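Local coordinates for protein lipoteichoic acid primase (Listeria monocytogenes, PDB 4UOP) that is an extracellular catalytic domain of the sulfatase family that binds a magnesium ion, at residues D413-K416 with R417-S421; S44-S47 with N48-F52; A400-Y403 with D404-K408. All blocks are in the same frame, centred on the assembly; numbering follows the deposited sequence.

Interaction 1 (D413-K416 with R417-S421)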
loop_
_atom_site.group_PDB
_atom_site.type_symbol
_atom_site.label_atom_id
_atom_site.label_comp_id
_atom_site.label_asym_id
_atom_site.label_seq_id
_atom_site.Cartn_x
_atom_site.Cartn_y
_atom_site.Cartn_z
ATOM N N ASP B 413 -0.433 28.850 -9.679
ATOM C CA ASP B 413 0.306 27.790 -10.368
ATOM C C ASP B 413 0.553 26.574 -9.470
ATOM O O ASP B 413 0.554 25.448 -9.949
ATOM C CB ASP B 413 1.639 28.316 -10.926
ATOM C CG ASP B 413 1.490 28.973 -12.305
ATOM O OD1 ASP B 413 0.376 28.970 -12.875
ATOM O OD2 ASP B 413 2.501 29.489 -12.830
ATOM N N VAL B 414 0.752 26.802 -8.177
ATOM C CA VAL B 414 0.941 25.693 -7.231
ATOM C C VAL B 414 -0.362 24.906 -7.135
ATOM O O VAL B 414 -0.359 23.678 -7.079
ATOM C CB VAL B 414 1.392 26.191 -5.841
ATOM C CG1 VAL B 414 1.490 25.043 -4.844
ATOM C CG2 VAL B 414 2.730 26.908 -5.943
ATOM N N LYS B 415 -1.475 25.636 -7.135
ATOM C CA LYS B 415 -2.801 25.040 -7.086
ATOM C C LYS B 415 -3.123 24.261 -8.358
ATOM O O LYS B 415 -3.690 23.169 -8.299
ATOM C CB LYS B 415 -3.845 26.146 -6.855
ATOM C CG LYS B 415 -5.294 25.698 -6.847
ATOM C CD LYS B 415 -5.549 24.576 -5.856
ATOM C CE LYS B 415 -6.981 24.607 -5.329
ATOM N NZ LYS B 415 -7.994 24.645 -6.420
ATOM N N LYS B 416 -2.780 24.823 -9.506
ATOM C CA LYS B 416 -3.038 24.151 -10.778
ATOM C C LYS B 416 -2.320 22.798 -10.876
ATOM O O LYS B 416 -2.901 21.829 -11.353
ATOM C CB LYS B 416 -2.656 25.040 -11.956
ATOM C CG LYS B 416 -3.739 26.047 -12.291
ATOM C CD LYS B 416 -3.244 27.129 -13.235
ATOM C CE LYS B 416 -4.266 28.250 -13.357
ATOM N NZ LYS B 416 -3.777 29.323 -14.268
ATOM N N ARG B 417 -1.073 22.734 -10.415
ATOM C CA ARG B 417 -0.329 21.474 -10.454
ATOM C C ARG B 417 -0.865 20.456 -9.458
ATOM O O ARG B 417 -0.824 19.262 -9.731
ATOM C CB ARG B 417 1.165 21.705 -10.224
ATOM C CG ARG B 417 1.853 22.355 -11.406
ATOM C CD ARG B 417 3.358 22.378 -11.228
ATOM N NE ARG B 417 3.998 23.214 -12.235
ATOM C CZ ARG B 417 4.397 24.475 -12.060
ATOM N NH1 ARG B 417 4.260 25.102 -10.892
ATOM N NH2 ARG B 417 4.953 25.121 -13.080
ATOM N N PHE B 418 -1.352 20.925 -8.309
ATOM C CA PHE B 418 -1.991 20.042 -7.339
ATOM C C PHE B 418 -3.252 19.420 -7.927
ATOM O O PHE B 418 -3.453 18.204 -7.860
ATOM C CB PHE B 418 -2.321 20.807 -6.052
ATOM C CG PHE B 418 -3.349 20.131 -5.193
ATOM C CD1 PHE B 418 -3.005 19.055 -4.392
ATOM C CD2 PHE B 418 -4.667 20.581 -5.187
ATOM C CE1 PHE B 418 -3.953 18.438 -3.595
ATOM C CE2 PHE B 418 -5.617 19.969 -4.396
ATOM C CZ PHE B 418 -5.259 18.896 -3.596
ATOM N N ASP B 419 -4.094 20.260 -8.527
ATOM C CA ASP B 419 -5.319 19.781 -9.166
ATOM C C ASP B 419 -5.026 18.843 -10.337
ATOM O O ASP B 419 -5.635 17.779 -10.456
ATOM C CB ASP B 419 -6.168 20.966 -9.659
ATOM C CG ASP B 419 -6.787 21.763 -8.522
ATOM O OD1 ASP B 419 -7.089 21.184 -7.456
ATOM O OD2 ASP B 419 -7.006 22.978 -8.704
ATOM N N ALA B 420 -4.107 19.244 -11.207
ATOM C CA ALA B 420 -3.668 18.392 -12.311
ATOM C C ALA B 420 -3.115 17.060 -11.815
ATOM O O ALA B 420 -3.447 16.004 -12.353
ATOM C CB ALA B 420 -2.628 19.098 -13.135
ATOM N N SER B 421 -2.261 17.101 -10.800
ATOM C CA SER B 421 -1.710 15.852 -10.253
ATOM C C SER B 421 -2.810 14.890 -9.814
ATOM O O SER B 421 -2.790 13.708 -10.154
ATOM C CB SER B 421 -0.763 16.144 -9.097
ATOM O OG SER B 421 0.401 16.794 -9.560
#

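Interaction 2 (S44-S47 with N48-F52)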
loop_
_atom_site.group_PDB
_atom_site.type_symbol
_atom_site.label_atom_id
_atom_site.label_comp_id
_atom_site.label_asym_id
_atom_site.label_seq_id
_atom_site.Cartn_x
_atom_site.Cartn_y
_atom_site.Cartn_z
ATOM N N SER B 44 4.300 21.909 -21.331
ATOM C CA SER B 44 4.441 22.312 -22.716
ATOM C C SER B 44 5.578 21.504 -23.354
ATOM O O SER B 44 6.713 21.548 -22.876
ATOM C CB SER B 44 4.711 23.820 -22.793
ATOM O OG SER B 44 4.846 24.242 -24.136
ATOM N N VAL B 45 5.261 20.777 -24.424
ATOM C CA VAL B 45 6.241 19.952 -25.137
ATOM C C VAL B 45 6.389 20.459 -26.566
ATOM O O VAL B 45 5.403 20.674 -27.241
ATOM C CB VAL B 45 5.808 18.472 -25.165
ATOM C CG1 VAL B 45 6.904 17.581 -25.748
ATOM C CG2 VAL B 45 5.446 18.009 -23.768
ATOM N N LYS B 46 7.618 20.630 -27.027
ATOM C CA LYS B 46 7.856 21.172 -28.371
ATOM C C LYS B 46 7.161 20.344 -29.447
ATOM O O LYS B 46 7.324 19.133 -29.490
ATOM C CB LYS B 46 9.352 21.234 -28.661
ATOM C CG LYS B 46 10.125 22.163 -27.746
ATOM C CD LYS B 46 11.578 22.307 -28.182
ATOM C CE LYS B 46 11.698 22.999 -29.529
ATOM N NZ LYS B 46 13.063 23.556 -29.745
ATOM N N SER B 47 6.374 21.012 -30.299
ATOM C CA SER B 47 5.632 20.371 -31.388
ATOM C C SER B 47 6.538 19.816 -32.477
ATOM O O SER B 47 6.196 18.834 -33.137
ATOM C CB SER B 47 4.652 21.370 -32.020
ATOM O OG SER B 47 4.210 20.905 -33.281
ATOM N N ASN B 48 7.673 20.475 -32.690
ATOM C CA ASN B 48 8.715 20.008 -33.590
ATOM C C ASN B 48 9.919 19.627 -32.713
ATOM O O ASN B 48 10.852 20.413 -32.550
ATOM C CB ASN B 48 9.091 21.099 -34.598
ATOM C CG ASN B 48 10.109 20.623 -35.625
ATOM O OD1 ASN B 48 10.240 19.422 -35.880
ATOM N ND2 ASN B 48 10.837 21.569 -36.227
ATOM N N PRO B 49 9.874 18.428 -32.107
ATOM C CA PRO B 49 10.841 18.089 -31.059
ATOM C C PRO B 49 12.294 18.013 -31.495
ATOM O O PRO B 49 12.606 17.517 -32.580
ATOM C CB PRO B 49 10.367 16.718 -30.566
ATOM C CG PRO B 49 9.553 16.165 -31.674
ATOM C CD PRO B 49 8.874 17.362 -32.277
ATOM N N ASP B 50 13.168 18.479 -30.620
ATOM C CA ASP B 50 14.597 18.286 -30.786
ATOM C C ASP B 50 14.947 16.817 -30.540
ATOM O O ASP B 50 14.219 16.111 -29.852
ATOM C CB ASP B 50 15.357 19.163 -29.807
ATOM C CG ASP B 50 15.103 20.644 -30.046
ATOM O OD1 ASP B 50 15.079 21.053 -31.222
ATOM O OD2 ASP B 50 14.914 21.376 -29.062
ATOM N N TYR B 51 16.043 16.388 -31.153
ATOM C CA TYR B 51 16.584 15.022 -31.024
ATOM C C TYR B 51 15.676 13.926 -31.587
ATOM O O TYR B 51 15.909 12.751 -31.327
ATOM C CB TYR B 51 16.932 14.700 -29.555
ATOM C CG TYR B 51 17.626 15.803 -28.796
ATOM C CD1 TYR B 51 18.973 16.087 -29.006
ATOM C CD2 TYR B 51 16.943 16.546 -27.850
ATOM C CE1 TYR B 51 19.607 17.105 -28.305
ATOM C CE2 TYR B 51 17.568 17.555 -27.138
ATOM C CZ TYR B 51 18.898 17.831 -27.373
ATOM O OH TYR B 51 19.508 18.830 -26.668
ATOM N N PHE B 52 14.647 14.289 -32.354
ATOM C CA PHE B 52 13.738 13.298 -32.886
ATOM C C PHE B 52 14.470 12.405 -33.881
ATOM O O PHE B 52 15.030 12.887 -34.865
ATOM C CB PHE B 52 12.513 13.948 -33.544
ATOM C CG PHE B 52 11.548 12.950 -34.091
ATOM C CD1 PHE B 52 10.728 12.225 -33.239
ATOM C CD2 PHE B 52 11.490 12.688 -35.460
ATOM C CE1 PHE B 52 9.863 11.272 -33.730
ATOM C CE2 PHE B 52 10.612 11.740 -35.957
ATOM C CZ PHE B 52 9.800 11.030 -35.090
#

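Interaction 3 (A400-Y403 with D404-K408)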
loop_
_atom_site.group_PDB
_atom_site.type_symbol
_atom_site.label_atom_id
_atom_site.label_comp_id
_atom_site.label_asym_id
_atom_site.label_seq_id
_atom_site.Cartn_x
_atom_site.Cartn_y
_atom_site.Cartn_z
ATOM N N ALA B 400 4.283 24.184 0.198
ATOM C CA ALA B 400 5.234 24.154 -0.890
ATOM C C ALA B 400 6.571 24.577 -0.323
ATOM O O ALA B 400 6.671 25.593 0.387
ATOM C CB ALA B 400 4.816 25.084 -2.006
ATOM N N THR B 401 7.590 23.778 -0.606
ATOM C CA THR B 401 8.923 24.020 -0.098
ATOM C C THR B 401 9.879 24.088 -1.265
ATOM O O THR B 401 10.002 23.123 -2.026
ATOM C CB THR B 401 9.343 22.895 0.864
ATOM O OG1 THR B 401 8.380 22.786 1.919
ATOM C CG2 THR B 401 10.705 23.177 1.477
ATOM N N ASN B 402 10.516 25.244 -1.429
ATOM C CA ASN B 402 11.572 25.409 -2.409
ATOM C C ASN B 402 12.746 24.506 -2.074
ATOM O O ASN B 402 12.981 24.192 -0.921
ATOM C CB ASN B 402 12.069 26.852 -2.439
ATOM C CG ASN B 402 11.028 27.823 -2.955
ATOM O OD1 ASN B 402 10.393 27.577 -3.970
ATOM N ND2 ASN B 402 10.842 28.929 -2.247
ATOM N N TYR B 403 13.510 24.140 -3.090
ATOM C CA TYR B 403 14.642 23.246 -2.880
ATOM C C TYR B 403 15.823 23.868 -2.139
ATOM O O TYR B 403 16.709 23.144 -1.689
ATOM C CB TYR B 403 15.090 22.628 -4.197
ATOM C CG TYR B 403 14.073 21.700 -4.814
ATOM C CD1 TYR B 403 13.137 21.006 -4.040
ATOM C CD2 TYR B 403 14.074 21.478 -6.175
ATOM C CE1 TYR B 403 12.218 20.147 -4.622
ATOM C CE2 TYR B 403 13.167 20.620 -6.767
ATOM C CZ TYR B 403 12.244 19.957 -5.994
ATOM O OH TYR B 403 11.354 19.109 -6.611
ATOM N N ASP B 404 15.840 25.196 -1.997
ATOM C CA ASP B 404 16.770 25.836 -1.061
ATOM C C ASP B 404 16.293 25.819 0.395
ATOM O O ASP B 404 16.986 26.338 1.281
ATOM C CB ASP B 404 17.107 27.278 -1.505
ATOM C CG ASP B 404 15.893 28.239 -1.462
ATOM O OD1 ASP B 404 14.794 27.843 -1.017
ATOM O OD2 ASP B 404 16.065 29.411 -1.876
ATOM N N GLY B 405 15.129 25.221 0.656
ATOM C CA GLY B 405 14.598 25.081 2.006
ATOM C C GLY B 405 13.563 26.119 2.420
ATOM O O GLY B 405 12.884 25.953 3.445
ATOM N N THR B 406 13.425 27.181 1.636
ATOM C CA THR B 406 12.489 28.254 1.977
ATOM C C THR B 406 11.065 27.875 1.605
ATOM O O THR B 406 10.827 27.048 0.713
ATOM C CB THR B 406 12.857 29.576 1.285
ATOM O OG1 THR B 406 12.791 29.427 -0.138
ATOM C CG2 THR B 406 14.255 30.011 1.686
ATOM N N ASN B 407 10.121 28.472 2.309
ATOM C CA ASN B 407 8.721 28.257 2.038
ATOM C C ASN B 407 8.342 28.931 0.736
ATOM O O ASN B 407 8.908 29.967 0.376
ATOM C CB ASN B 407 7.858 28.796 3.182
ATOM C CG ASN B 407 6.390 28.463 3.005
ATOM O OD1 ASN B 407 5.564 29.353 2.823
ATOM N ND2 ASN B 407 6.059 27.175 3.044
ATOM N N LYS B 408 7.404 28.331 0.022
ATOM C CA LYS B 408 6.876 28.928 -1.188
ATOM C C LYS B 408 5.393 29.128 -0.989
ATOM O O LYS B 408 4.678 28.205 -0.604
ATOM C CB LYS B 408 7.131 28.047 -2.410
ATOM C CG LYS B 408 6.578 28.632 -3.699
ATOM C CD LYS B 408 6.994 27.845 -4.919
ATOM C CE LYS B 408 6.339 28.387 -6.181
ATOM N NZ LYS B 408 6.846 29.734 -6.552
HETATM O O HOH W 1 3.745 26.769 1.422
HETATM O O HOH W 2 7.899 25.062 3.535
#

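Interaction 1 (D413-K416 with R417-S421)
K415 and D419 form a salt bridge one turn apart on helix 412-433, the i to i+4 pairing of an alpha helix: NZ lies 3.0 Å from OD2 of D419 and uses the syn lone pair of that oxygen. The lysine chain gets there by folding twice, at chi2 (54°) and at chi4 (52°), which brings the ammonium group, well out from the helix, to the carboxylate one turn further on. Nearer the helix axis, K415 O accepts the N-H of D419, so this pair is linked through both backbone and side chain. The same ladder continues on either side, with F418 N bonded to V414 O and A420 N to K416 O. V414 O has a second donor, the hydroxyl of Y382.

The aliphatic part of K415 brings CD to 4.1 Å from CD2 of F418, reaching the ring obliquely; F395 meets the same phenylalanine ring. R417 leaves the helix on another side, its CG 3.7 Å from O of D413 and its NH1 4.1 Å from CB of D413. That NH1 is hydrogen-bonded to the hydroxyl of Y387, whereas the carboxylate of D413 stays apart, with OD2 5.0 Å from NH2 of R417. At the far end R417 O receives two donors from opposite faces of its carbonyl plane, OG and N of S421, each at 2.8 Å.

Interaction 2 (S44-S47 with N48-F52)
K46 brings the end of its side chain obliquely against OD2 of the D50 carboxylate, with NZ 2.9 Å from OD2 in a hydrogen-bonded salt bridge. It is a surface i to i+4 ion pair bridging an irregular bend, in the loop between helix 34-41 and strand 59-65, and D50 is also the second residue of the type II beta turn from P49 to F52. The ammonium group meets OD2 on the syn side but 29° out of the carboxylate plane, while OD1 of D50 is more distant, 3.5 Å from NZ of K46. The lysine is extended as far as CD and then folds at chi3 (66°), which swings CE and NZ round to D50; CD itself lies 3.6 Å from OD2 of D50, so methylene and ammonium both border this oxygen.

The chain turns a corner beside the pair. S47 has helical backbone angles (psi -32°) between extended K46 and the broader N48, and the bend falls at S47 and N48. The ring of P49 packs at the side of the bend. The backbone of D50 is held at both ends by asparagine side chains, its N-H by N365 OD1 and its carbonyl by N347 ND2, which fixes the residue carrying the carboxylate. At the bend, CD of P49 sits 3.2 Å from O of S47 and 3.6 Å from O of K46.

Interaction 3 (A400-Y403 with D404-K408)
The amide of N402 and the carboxylate of D404 converge on one hydroxyl, that of T406. At the edge of the amide, ND2 of N402 donates to OG1 of T406 at 2.9 Å, with the oxygen only 9° out of the amide plane and the bond nearly straight. That hydroxyl in turn donates to OD1 of D404 at 2.7 Å, on the syn side of the carboxylate and close to its plane. The same OD1 also takes the backbone N-H of T406, but from above the plane, 38° out of it; this second bond makes an Asx turn. D404 supports both because chi1 of 66° sets its carboxylate between its own N and carbonyl carbon, folded back over the turn, where OD1 lies 3.2 Å from CB of N402. At the other end of the N402 amide, OD1 abuts the aliphatic chain of K408, 3.5 Å from its CD.

The amide of N407 works through water: ND2 donates to two waters, one of which also accepts from A400 N and donates to K408 O, while the other is bonded to T401 OG1.

The backbone closes the turn with N402 O accepting from G405 N at 2.9 Å and N402 N donating to T406 O at 2.8 Å. G405, with positive phi, takes a conformation suited to glycine. These bonds make a type I turn with a G1 beta bulge. Beyond it K408 N donates to A400 O at 2.9 Å and T401 faces N407 as a non-hydrogen-bonded pair, completing a beta hairpin whose second arm, 407-408, is a short, weakly bonded strand at the margin of an antiparallel sheet.

In the fold
From the N terminus, interaction 2 comes first, shaping the loop between helix 34-41 and strand 59-65, the latter a strand of the large mixed sheet; this loop packs on helix 341-348 through N347 and on the loop residue N365. Interaction 3 follows much later and closes the hairpin of strands 399-402 and 407-408, at one margin of the five-stranded antiparallel sheet. Interaction 1 opens soon afterwards, on the early turns of helix 412-433. All three are local and in series, so none nests within or crosses another. Interactions 3 and 1 touch, V414 CG2 lying 3.9 Å from K408 CE, and both meet Y387 of the sheet. Interaction 2 touches neither, its nearest atoms about 9 Å from interaction 1.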